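Local coordinates for putative cell adhesion protein (PDB 3LIU) that is probably a fimbrillin-type pilus subunit of the FimA/Mfa1 family that assembles into surface fimbriae serving cell adhesion, at residues A[98-103]-A[107-112]; A[48-51]-A[55-58]; A[117-120]-A[125-128]; A[223-226]-A[232-235]; A[214-219]-A[354-359]. All blocks are in the same frame, centred on the assembly; numbering follows the deposited sequence.

Contact 1 of 5, residues A[98-103]-A[107-112]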
# COMPACT_ATOMS: atom_id res chain seq x y z
N THR A 98 -3.47 -1.84 -20.68
CA THR A 98 -3.81 -2.78 -21.71
C THR A 98 -4.45 -4.02 -21.14
O THR A 98 -5.45 -4.53 -21.68
CB THR A 98 -2.58 -3.15 -22.53
OG1 THR A 98 -2.09 -1.98 -23.17
CG2 THR A 98 -2.96 -4.17 -23.60
N GLU A 99 -3.89 -4.51 -20.04
CA GLU A 99 -4.50 -5.65 -19.35
C GLU A 99 -5.95 -5.35 -18.96
O GLU A 99 -6.83 -6.16 -19.18
CB GLU A 99 -3.68 -6.03 -18.11
CG GLU A 99 -2.34 -6.66 -18.44
CD GLU A 99 -1.54 -7.08 -17.21
OE1 GLU A 99 -1.97 -6.88 -16.08
OE2 GLU A 99 -0.44 -7.63 -17.38
N LEU A 100 -6.18 -4.15 -18.42
CA LEU A 100 -7.51 -3.75 -18.06
C LEU A 100 -8.39 -3.67 -19.33
O LEU A 100 -9.55 -4.08 -19.29
CB LEU A 100 -7.48 -2.42 -17.28
CG LEU A 100 -6.90 -2.39 -15.84
CD1 LEU A 100 -6.79 -0.91 -15.37
CD2 LEU A 100 -7.68 -3.26 -14.81
N ALA A 101 -7.84 -3.20 -20.45
CA ALA A 101 -8.63 -3.03 -21.66
C ALA A 101 -9.02 -4.40 -22.26
O ALA A 101 -9.95 -4.49 -23.05
CB ALA A 101 -7.89 -2.18 -22.66
N LYS A 102 -8.32 -5.47 -21.86
CA LYS A 102 -8.67 -6.80 -22.32
C LYS A 102 -9.66 -7.53 -21.42
O LYS A 102 -10.14 -8.58 -21.80
CB LYS A 102 -7.41 -7.66 -22.49
CG LYS A 102 -6.46 -7.21 -23.58
CD LYS A 102 -5.05 -7.80 -23.39
CE LYS A 102 -4.26 -7.88 -24.71
NZ LYS A 102 -2.94 -8.61 -24.51
N ALA A 103 -10.00 -6.98 -20.25
CA ALA A 103 -11.06 -7.55 -19.41
C ALA A 103 -12.39 -7.75 -20.15
O ALA A 103 -12.86 -6.88 -20.90
CB ALA A 103 -11.33 -6.66 -18.17
N THR A 107 -15.21 -8.81 -12.87
CA THR A 107 -14.31 -9.54 -11.96
C THR A 107 -12.88 -9.61 -12.49
O THR A 107 -11.98 -9.32 -11.72
CB THR A 107 -14.77 -10.95 -11.69
OG1 THR A 107 -16.09 -10.89 -11.18
CG2 THR A 107 -13.85 -11.66 -10.67
N ASP A 108 -12.67 -10.01 -13.75
CA ASP A 108 -11.31 -10.00 -14.33
C ASP A 108 -10.70 -8.60 -14.29
O ASP A 108 -9.51 -8.46 -14.05
CB ASP A 108 -11.27 -10.56 -15.77
CG ASP A 108 -11.54 -12.08 -15.81
OD1 ASP A 108 -10.81 -12.75 -15.09
OD2 ASP A 108 -12.45 -12.59 -16.51
N PHE A 109 -11.53 -7.57 -14.48
CA PHE A 109 -11.01 -6.20 -14.46
C PHE A 109 -10.41 -5.92 -13.06
O PHE A 109 -9.24 -5.63 -12.94
CB PHE A 109 -12.12 -5.21 -14.86
CG PHE A 109 -11.68 -3.77 -14.91
CD1 PHE A 109 -11.64 -3.00 -13.75
CD2 PHE A 109 -11.40 -3.16 -16.11
CE1 PHE A 109 -11.23 -1.66 -13.79
CE2 PHE A 109 -11.03 -1.85 -16.17
CZ PHE A 109 -10.93 -1.09 -14.99
N ILE A 110 -11.20 -6.09 -12.01
CA ILE A 110 -10.79 -5.63 -10.68
C ILE A 110 -9.70 -6.55 -10.08
O ILE A 110 -8.90 -6.12 -9.24
CB ILE A 110 -12.00 -5.45 -9.69
CG1 ILE A 110 -12.58 -6.80 -9.28
CG2 ILE A 110 -13.06 -4.53 -10.32
CD1 ILE A 110 -13.74 -6.70 -8.18
N GLU A 111 -9.69 -7.81 -10.52
CA GLU A 111 -8.64 -8.79 -10.15
C GLU A 111 -7.32 -8.61 -10.89
O GLU A 111 -6.37 -9.33 -10.57
CB GLU A 111 -9.14 -10.23 -10.34
CG GLU A 111 -10.19 -10.66 -9.31
CD GLU A 111 -9.54 -10.94 -7.93
OE1 GLU A 111 -8.34 -11.33 -7.83
OE2 GLU A 111 -10.22 -10.73 -6.92
N THR A 112 -7.25 -7.71 -11.87
CA THR A 112 -6.02 -7.43 -12.55
C THR A 112 -4.86 -7.16 -11.57
O THR A 112 -5.00 -6.42 -10.62
CB THR A 112 -6.16 -6.23 -13.51
OG1 THR A 112 -7.15 -6.53 -14.47
CG2 THR A 112 -4.87 -5.99 -14.25
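One face of the Phe109 ring is covered by a methyl of Leu100, while the methyl of Ala103 sits at the ring's edge, close to its plane. The contact joins two short consecutive helices, 94-101 and 106-110, inserted between strands of the beta-rich fimbrillin domain. The Leu100 approach is a CH-pi contact, with CD2 standing 3.7 Å from the centroid of the Phe109 ring and only 5° off its normal. Phe109 presents its ring this way because CG lies anti to the backbone N (chi1 -178°). Leucine suits the place because its branch sends CD2 over the ring, while its CB lies 3.8 Å from Phe109 CE2. Ala103, where the chain has left the first helix, has a side chain short enough for close approach: its CB is 3.7 Å from Phe109 CB. Beyond these segments, Phe109 packs on Val87 and Val89 of strand 82-90, and Leu100 on Thr47, seating the pair of helices on the sheet. The Thr112 hydroxyl faces carbonyls of its own turn, and its methyl CG2 lies 3.5 Å from Glu99 OE1. The same Leu100 CD2 that covers the ring also reaches Thr112 OG1, at 3.3 Å.

Contact 2 of 5, residues A[48-51]-A[55-58]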
# COMPACT_ATOMS: atom_id res chain seq x y z
N VAL A 48 -11.27 3.65 -17.14
CA VAL A 48 -12.67 3.40 -16.81
C VAL A 48 -13.11 2.11 -17.50
O VAL A 48 -12.91 1.91 -18.71
CB VAL A 48 -13.54 4.58 -17.26
CG1 VAL A 48 -15.02 4.34 -16.94
CG2 VAL A 48 -13.04 5.92 -16.63
N GLY A 49 -13.68 1.21 -16.72
CA GLY A 49 -14.24 -0.02 -17.27
C GLY A 49 -15.73 0.06 -17.12
O GLY A 49 -16.24 0.24 -15.98
N VAL A 50 -16.44 -0.06 -18.24
CA VAL A 50 -17.92 -0.07 -18.23
C VAL A 50 -18.41 -1.44 -18.71
O VAL A 50 -18.14 -1.83 -19.85
CB VAL A 50 -18.46 1.01 -19.22
CG1 VAL A 50 -19.99 1.15 -19.10
CG2 VAL A 50 -17.79 2.34 -18.96
N PHE A 51 -19.13 -2.17 -17.87
CA PHE A 51 -19.53 -3.56 -18.18
C PHE A 51 -21.05 -3.70 -18.11
O PHE A 51 -21.68 -3.63 -17.04
CB PHE A 51 -18.81 -4.55 -17.23
CG PHE A 51 -17.30 -4.53 -17.36
CD1 PHE A 51 -16.64 -5.35 -18.27
CD2 PHE A 51 -16.54 -3.67 -16.60
CE1 PHE A 51 -15.24 -5.32 -18.38
CE2 PHE A 51 -15.18 -3.63 -16.70
CZ PHE A 51 -14.52 -4.46 -17.59
N GLY A 55 -23.41 -8.35 -20.99
CA GLY A 55 -22.17 -8.86 -21.55
C GLY A 55 -21.31 -7.92 -22.38
O GLY A 55 -20.16 -8.23 -22.62
N TRP A 56 -21.81 -6.77 -22.81
CA TRP A 56 -20.94 -5.85 -23.56
C TRP A 56 -19.95 -5.19 -22.59
O TRP A 56 -20.20 -5.13 -21.37
CB TRP A 56 -21.74 -4.80 -24.33
CG TRP A 56 -22.65 -3.87 -23.50
CD1 TRP A 56 -23.99 -4.02 -23.28
CD2 TRP A 56 -22.28 -2.64 -22.84
NE1 TRP A 56 -24.48 -2.98 -22.51
CE2 TRP A 56 -23.45 -2.11 -22.24
CE3 TRP A 56 -21.08 -1.93 -22.69
CZ2 TRP A 56 -23.46 -0.93 -21.51
CZ3 TRP A 56 -21.09 -0.75 -21.96
CH2 TRP A 56 -22.27 -0.26 -21.38
N SER A 57 -18.82 -4.72 -23.11
CA SER A 57 -17.90 -3.95 -22.31
C SER A 57 -17.24 -2.85 -23.11
O SER A 57 -17.04 -3.00 -24.33
CB SER A 57 -16.86 -4.87 -21.69
OG SER A 57 -16.02 -5.50 -22.67
N VAL A 58 -16.94 -1.74 -22.44
CA VAL A 58 -16.14 -0.67 -22.99
C VAL A 58 -15.15 -0.25 -21.93
O VAL A 58 -15.55 0.15 -20.81
CB VAL A 58 -16.99 0.55 -23.40
CG1 VAL A 58 -16.13 1.58 -24.09
CG2 VAL A 58 -18.10 0.12 -24.37
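Val50 and Val58 are joined by a reciprocal pair of backbone hydrogen bonds, the mark of an antiparallel hydrogen-bonded pair, here in the beta hairpin formed by strands 45-52 and 57-66 of the fimbrillin domain. Val50 N gives its proton to Val58 O at 2.7 Å, and Val58 N returns one to Val50 O at 2.9 Å. The second bond is nearly straight, 167° at the hydrogen. The next pair, Phe51 with Ser57, is non-hydrogen-bonded, and beside it Ser57 CA makes a CA-H...O contact of 3.3 Å with Val50 O.

Apolar contacts divide between the two faces of the hairpin. On the face of Val50 and Val58, Val50 CG1 comes obliquely against the six-membered ring of Trp56, 3.5 Å from CH2. The indole reaches across because its CG is placed between the backbone N and the carbonyl carbon (chi1 60°), turning the ring toward the partner strand. Ala84 and Leu136 touch both of these side chains, so beta-branched valine and broad tryptophan suit this buried layer.

On the other face, the ring of Phe51 lies alongside Ser57, whose small side chain lets the aromatic come close. Gly49 belongs here for a similar reason: a side chain on it would clash with Phe51 CE2. The approach of Ser57 to the ring is oblique, its CB lying 3.5 Å from Phe51 CD1.

Contact 3 of 5, residues A[117-120]-A[125-128]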
# COMPACT_ATOMS: atom_id res chain seq x y z
N SER A 117 6.70 -2.23 -7.94
CA SER A 117 7.79 -1.49 -8.49
C SER A 117 7.33 -0.35 -9.42
O SER A 117 8.15 0.54 -9.70
CB SER A 117 8.79 -2.44 -9.21
OG SER A 117 8.15 -3.07 -10.31
N ASP A 118 6.08 -0.38 -9.91
CA ASP A 118 5.50 0.75 -10.61
C ASP A 118 5.02 1.87 -9.72
O ASP A 118 4.71 2.93 -10.25
CB ASP A 118 4.29 0.36 -11.46
CG ASP A 118 4.63 -0.59 -12.60
OD1 ASP A 118 5.74 -0.50 -13.10
OD2 ASP A 118 3.78 -1.39 -12.98
N GLU A 119 4.93 1.68 -8.40
CA GLU A 119 4.28 2.71 -7.54
C GLU A 119 5.22 3.84 -7.10
O GLU A 119 5.74 3.83 -6.00
CB GLU A 119 3.60 2.07 -6.33
CG GLU A 119 2.61 0.97 -6.68
CD GLU A 119 1.34 1.47 -7.38
OE1 GLU A 119 1.14 2.71 -7.57
OE2 GLU A 119 0.54 0.60 -7.77
N THR A 120 5.41 4.79 -7.99
CA THR A 120 6.19 6.01 -7.73
C THR A 120 5.32 7.26 -7.80
O THR A 120 4.25 7.27 -8.41
CB THR A 120 7.29 6.16 -8.77
OG1 THR A 120 6.67 6.34 -10.05
CG2 THR A 120 8.20 4.89 -8.79
N LEU A 125 0.30 7.19 -7.72
CA LEU A 125 -0.00 5.94 -7.03
C LEU A 125 -1.30 5.37 -7.58
O LEU A 125 -2.24 6.10 -7.87
CB LEU A 125 -0.14 6.20 -5.52
CG LEU A 125 1.12 6.75 -4.87
CD1 LEU A 125 0.89 6.99 -3.42
CD2 LEU A 125 2.28 5.74 -5.06
N THR A 126 -1.35 4.06 -7.74
CA THR A 126 -2.56 3.46 -8.27
C THR A 126 -3.69 3.63 -7.26
O THR A 126 -3.52 3.33 -6.08
CB THR A 126 -2.40 1.96 -8.58
OG1 THR A 126 -1.16 1.72 -9.27
CG2 THR A 126 -3.60 1.50 -9.45
N MSE A 127 -4.85 4.08 -7.71
CA MSE A 127 -6.04 4.21 -6.85
C MSE A 127 -7.26 3.65 -7.59
O MSE A 127 -7.27 3.65 -8.82
CB MSE A 127 -6.35 5.70 -6.56
CG MSE A 127 -5.22 6.49 -6.00
SE MSE A 127 -5.40 8.35 -6.49
CE MSE A 127 -3.67 8.97 -5.78
N SER A 128 -8.28 3.23 -6.86
CA SER A 128 -9.51 2.77 -7.49
C SER A 128 -10.75 3.20 -6.75
O SER A 128 -10.72 3.43 -5.57
CB SER A 128 -9.56 1.25 -7.56
OG SER A 128 -9.23 0.67 -6.32
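Glu119 lays its carboxylate against the backbone N-H and hydroxyl of Thr126, the two side chains crossing at about a right angle, and grips that residue with both oxygens. OE1 accepts the backbone N-H of Thr126 at 2.8 Å, from the syn side but 24° out of the carboxylate plane. OE2 receives the threonine hydroxyl through its syn lone pair, with Thr126 OG1 only 2.5 Å away. One residue thus offers a backbone and a side-chain donor to the two oxygens of a single carboxylate, a forked grip that fixes how the group is turned. The glutamate chain folds back to achieve this, bending at chi2 (-69°) rather than running straight out.

Glu119 itself is the centre of an inverse gamma turn. The contact closes the loop that leads from strand 113-115 into strand 127-136 of the fimbrillin domain, and Thr126 stands just before the latter strand begins. Lys123, within the closed loop, forms a salt bridge to Glu119 OE1, and Tyr285 OH bonds to OE2; this buried carboxylate is consequently surrounded by donors, which would be expected to steady its negative charge. A leucine in place of Glu119 would probably leave the N-H and hydroxyl of Thr126 without these acceptors and take away a carboxylate that pairs with Lys123.

Leu125 supplies the apolar side of the contact. Its CD2 reaches back to 4.1 Å from Glu119 CB, and both residues also rest on Val175, where aliphatic carbon is the suitable neighbour. Closer to the polar end, the OE1 atom of Glu119 lies 3.5 Å from Leu125 CA.

Contact 4 of 5, residues A[223-226]-A[232-235]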
# COMPACT_ATOMS: atom_id res chain seq x y z
N ILE A 223 -7.96 -5.78 -1.36
CA ILE A 223 -7.41 -6.01 -2.68
C ILE A 223 -6.15 -6.89 -2.58
O ILE A 223 -5.40 -7.04 -3.54
CB ILE A 223 -7.04 -4.68 -3.40
CG1 ILE A 223 -6.16 -3.81 -2.51
CG2 ILE A 223 -8.33 -3.96 -3.89
CD1 ILE A 223 -5.66 -2.48 -3.13
N GLU A 224 -5.90 -7.41 -1.39
CA GLU A 224 -4.75 -8.27 -1.12
C GLU A 224 -4.79 -9.51 -1.97
O GLU A 224 -5.85 -10.14 -2.12
CB GLU A 224 -4.76 -8.72 0.36
CG GLU A 224 -3.54 -9.60 0.76
CD GLU A 224 -3.52 -9.94 2.25
OE1 GLU A 224 -4.48 -9.59 2.95
OE2 GLU A 224 -2.52 -10.53 2.74
N LYS A 225 -3.63 -9.91 -2.48
CA LYS A 225 -3.49 -11.19 -3.18
C LYS A 225 -3.06 -12.27 -2.20
O LYS A 225 -2.09 -12.09 -1.45
CB LYS A 225 -2.42 -11.10 -4.24
CG LYS A 225 -2.76 -10.31 -5.50
CD LYS A 225 -4.08 -10.74 -6.15
CE LYS A 225 -4.13 -10.28 -7.62
NZ LYS A 225 -5.45 -10.50 -8.26
N ASP A 226 -3.78 -13.40 -2.20
CA ASP A 226 -3.33 -14.58 -1.50
C ASP A 226 -2.05 -15.07 -2.13
O ASP A 226 -1.88 -14.97 -3.35
CB ASP A 226 -4.36 -15.69 -1.59
CG ASP A 226 -5.58 -15.43 -0.79
OD1 ASP A 226 -5.63 -14.48 -0.01
OD2 ASP A 226 -6.50 -16.22 -0.92
N HIS A 232 -0.31 -18.30 -8.10
CA HIS A 232 1.03 -18.37 -8.66
C HIS A 232 1.96 -17.30 -8.09
O HIS A 232 2.95 -16.92 -8.72
CB HIS A 232 0.98 -18.33 -10.20
CG HIS A 232 0.42 -19.59 -10.79
ND1 HIS A 232 -0.58 -19.60 -11.74
CD2 HIS A 232 0.70 -20.90 -10.52
CE1 HIS A 232 -0.88 -20.85 -12.05
NE2 HIS A 232 -0.12 -21.65 -11.32
N PHE A 233 1.66 -16.86 -6.86
CA PHE A 233 2.51 -15.94 -6.13
C PHE A 233 3.27 -16.70 -5.09
O PHE A 233 2.73 -17.59 -4.41
CB PHE A 233 1.66 -14.84 -5.51
CG PHE A 233 0.90 -14.06 -6.53
CD1 PHE A 233 1.58 -13.47 -7.61
CD2 PHE A 233 -0.48 -13.95 -6.47
CE1 PHE A 233 0.90 -12.73 -8.57
CE2 PHE A 233 -1.17 -13.21 -7.41
CZ PHE A 233 -0.48 -12.60 -8.47
N GLY A 234 4.55 -16.37 -4.99
CA GLY A 234 5.42 -16.98 -4.02
C GLY A 234 6.44 -16.03 -3.50
O GLY A 234 6.26 -14.81 -3.54
N TYR A 235 7.55 -16.58 -3.02
CA TYR A 235 8.54 -15.79 -2.34
C TYR A 235 9.10 -14.62 -3.20
O TYR A 235 9.39 -13.55 -2.68
CB TYR A 235 9.68 -16.65 -1.80
CG TYR A 235 9.33 -17.51 -0.58
CD1 TYR A 235 8.70 -16.97 0.55
CD2 TYR A 235 9.67 -18.84 -0.53
CE1 TYR A 235 8.38 -17.75 1.65
CE2 TYR A 235 9.35 -19.63 0.59
CZ TYR A 235 8.71 -19.07 1.68
OH TYR A 235 8.39 -19.80 2.77
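The side chains of Lys225 and Phe233 point toward each other's segments and cross at an oblique angle, the aliphatic part of the lysine passing one corner of the aromatic ring. The touching corner is CE2: Lys225 CG lies 3.8 Å from Phe233 CE2, while Lys225 CB and CD are each 4.0 Å from that same carbon. The lysine therefore meets the ring with a run of methylene groups. Its bend at chi2 (-52°) turns the chain as it passes the ring, and the ammonium group goes on to partners beyond the two segments, a hydrogen bond to Ser213 OG and a salt bridge to Glu111 OE1. Lysine suits this place because it combines a greasy shaft with a charged end.

The second approach is of another kind. Asp226 meets the phenylalanine through its backbone carbonyl: Asp226 O lies in the plane of the ring at its edge, 3.6 Å from Phe233 CD2. The ring rim, where the slightly positive C-H groups point outward, is a suitable neighbour for a carbonyl oxygen. The Asp226 side chain leads away and forms a salt bridge with Lys289.

Val211 of strand 193-213 and Thr113 of strand 113-115 both touch Lys225 and Phe233, so the pair rests on neighbouring antiparallel strands. Such packing of a lysine shaft against an aromatic ring is here part of an irregular connection, the long excursion between strands 193-213 and 238-240, folded back on itself over the sheet.

Contact 5 of 5, residues A[214-219]-A[354-359]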
# COMPACT_ATOMS: atom_id res chain seq x y z
N VAL A 214 -6.19 -4.64 -8.49
CA VAL A 214 -6.27 -3.22 -8.78
C VAL A 214 -7.45 -2.54 -8.05
O VAL A 214 -7.38 -1.37 -7.74
CB VAL A 214 -6.32 -2.95 -10.30
CG1 VAL A 214 -7.66 -3.36 -10.93
CG2 VAL A 214 -5.98 -1.48 -10.58
N ALA A 215 -8.53 -3.28 -7.81
CA ALA A 215 -9.73 -2.68 -7.22
C ALA A 215 -10.53 -3.73 -6.48
O ALA A 215 -10.31 -4.93 -6.70
CB ALA A 215 -10.56 -2.01 -8.29
N SER A 216 -11.40 -3.25 -5.58
CA SER A 216 -12.36 -4.04 -4.84
C SER A 216 -13.80 -3.65 -5.19
O SER A 216 -14.07 -2.51 -5.60
CB SER A 216 -12.15 -3.87 -3.33
OG SER A 216 -12.37 -2.53 -2.96
N THR A 217 -14.72 -4.57 -4.98
CA THR A 217 -16.13 -4.33 -5.24
C THR A 217 -16.70 -3.22 -4.37
O THR A 217 -17.40 -2.29 -4.86
CB THR A 217 -16.97 -5.60 -4.97
OG1 THR A 217 -16.60 -6.59 -5.92
CG2 THR A 217 -18.41 -5.29 -5.14
N GLU A 218 -16.38 -3.29 -3.09
CA GLU A 218 -16.80 -2.28 -2.15
C GLU A 218 -15.74 -1.17 -2.03
O GLU A 218 -14.55 -1.32 -2.37
CB GLU A 218 -17.11 -2.91 -0.78
CG GLU A 218 -18.10 -4.10 -0.79
CD GLU A 218 -19.44 -3.77 -1.43
OE1 GLU A 218 -19.90 -2.62 -1.27
OE2 GLU A 218 -20.04 -4.66 -2.08
N GLU A 219 -16.20 -0.03 -1.55
CA GLU A 219 -15.33 1.11 -1.27
C GLU A 219 -14.32 0.72 -0.22
O GLU A 219 -14.70 0.25 0.84
CB GLU A 219 -16.18 2.26 -0.73
CG GLU A 219 -15.39 3.50 -0.42
CD GLU A 219 -15.24 4.33 -1.62
OE1 GLU A 219 -15.28 3.78 -2.72
OE2 GLU A 219 -15.13 5.54 -1.46
N VAL A 354 -1.27 -4.80 7.44
CA VAL A 354 -1.08 -3.77 6.44
C VAL A 354 -2.24 -3.72 5.46
O VAL A 354 -2.43 -4.63 4.66
CB VAL A 354 0.27 -3.97 5.67
CG1 VAL A 354 0.48 -2.87 4.63
CG2 VAL A 354 1.44 -4.05 6.66
N GLN A 355 -3.01 -2.63 5.54
CA GLN A 355 -4.19 -2.46 4.73
C GLN A 355 -4.06 -1.15 3.97
O GLN A 355 -3.35 -0.24 4.39
CB GLN A 355 -5.45 -2.45 5.59
CG GLN A 355 -5.63 -3.70 6.40
CD GLN A 355 -6.92 -3.64 7.24
OE1 GLN A 355 -7.89 -3.06 6.82
NE2 GLN A 355 -6.91 -4.23 8.42
N ARG A 356 -4.77 -1.09 2.85
CA ARG A 356 -4.61 -0.02 1.86
C ARG A 356 -5.04 1.36 2.41
O ARG A 356 -5.95 1.47 3.22
CB ARG A 356 -5.45 -0.36 0.63
CG ARG A 356 -6.98 -0.25 0.91
CD ARG A 356 -7.85 -0.88 -0.17
NE ARG A 356 -7.88 -0.06 -1.34
CZ ARG A 356 -8.84 -0.08 -2.28
NH1 ARG A 356 -9.86 -0.92 -2.23
NH2 ARG A 356 -8.74 0.76 -3.32
N ASN A 357 -4.36 2.39 1.93
CA ASN A 357 -4.75 3.78 2.11
C ASN A 357 -4.72 4.26 3.57
O ASN A 357 -5.51 5.10 3.97
CB ASN A 357 -6.13 4.04 1.49
CG ASN A 357 -6.32 5.50 1.11
OD1 ASN A 357 -5.44 6.14 0.55
ND2 ASN A 357 -7.47 6.03 1.42
N TYR A 358 -3.83 3.65 4.35
CA TYR A 358 -3.51 4.08 5.70
C TYR A 358 -2.05 4.42 5.79
O TYR A 358 -1.24 3.87 5.07
CB TYR A 358 -3.78 2.96 6.73
CG TYR A 358 -5.24 2.65 6.95
CD1 TYR A 358 -6.06 3.51 7.68
CD2 TYR A 358 -5.80 1.51 6.42
CE1 TYR A 358 -7.40 3.20 7.89
CE2 TYR A 358 -7.14 1.21 6.59
CZ TYR A 358 -7.93 2.05 7.35
OH TYR A 358 -9.24 1.73 7.52
N LYS A 359 -1.73 5.34 6.69
CA LYS A 359 -0.38 5.69 7.01
C LYS A 359 -0.09 5.04 8.35
O LYS A 359 -0.88 5.16 9.29
CB LYS A 359 -0.22 7.17 7.15
CG LYS A 359 -0.31 7.94 5.88
CD LYS A 359 0.46 9.23 6.04
CE LYS A 359 0.53 9.95 4.75
NZ LYS A 359 1.61 10.97 4.73
O HOH W 1 -11.80 -0.40 -5.07
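A loop-to-loop junction inside the beta-rich fimbrillin fold brings the connection after strand 193-213 against the loop that leads into strand 358-366, and one polar pair carries it. Arg356, bent at chi3, brings its guanidinium group to Ser216, whose OG lies at the edge of that group, near its plane. The hydrogen bond from Arg356 NH1 to Ser216 OG is weak, 3.1 Å long and bent to 121° at the hydrogen. Ser216 is better engaged on its own side, where OG donates to Glu218 O at 2.6 Å, in the carbonyl plane. A chi1 of 62° sets the hydroxyl between backbone N and carbonyl carbon, from where it can serve both partners. An alanine here is likely to leave Glu218 O without this donor and the arginine edge with one acceptor fewer.

Arginine suits this buried position because its several N-H groups can serve many acceptors. NH1 also bonds to Gly221 O, while NH2 forms a salt bridge with Asp174 and NE bonds to Arg173 O, tying this loop to strand 172-185. A water adds a looser link at the guanidinium edge: it accepts from Ser216 N at 2.9 Å and, weakly, from Arg356 NH1 at 3.5 Å.

From the N terminus, contact 2 comes first and closes a tight hairpin; contact 1 then closes the short turn between two helices, and contact 3 the loop leading into strand 127-136. These three follow one another in series within the part of the chain that resembles the major fimbrial subunit FimA. Contact 5 spans much more of the chain, joining 214-219 to 354-359, and contact 4 is nested inside the loop it closes. Phe109 CD2 packs on Phe51 CZ, 3.7 Å away, joining contacts 1 and 2. The salt bridge from Glu111 to Lys225 links contacts 1 and 4. Contact 5 also meets contacts 1, 3 and 4, so the helices, strand 127-136 and the later loops converge around it.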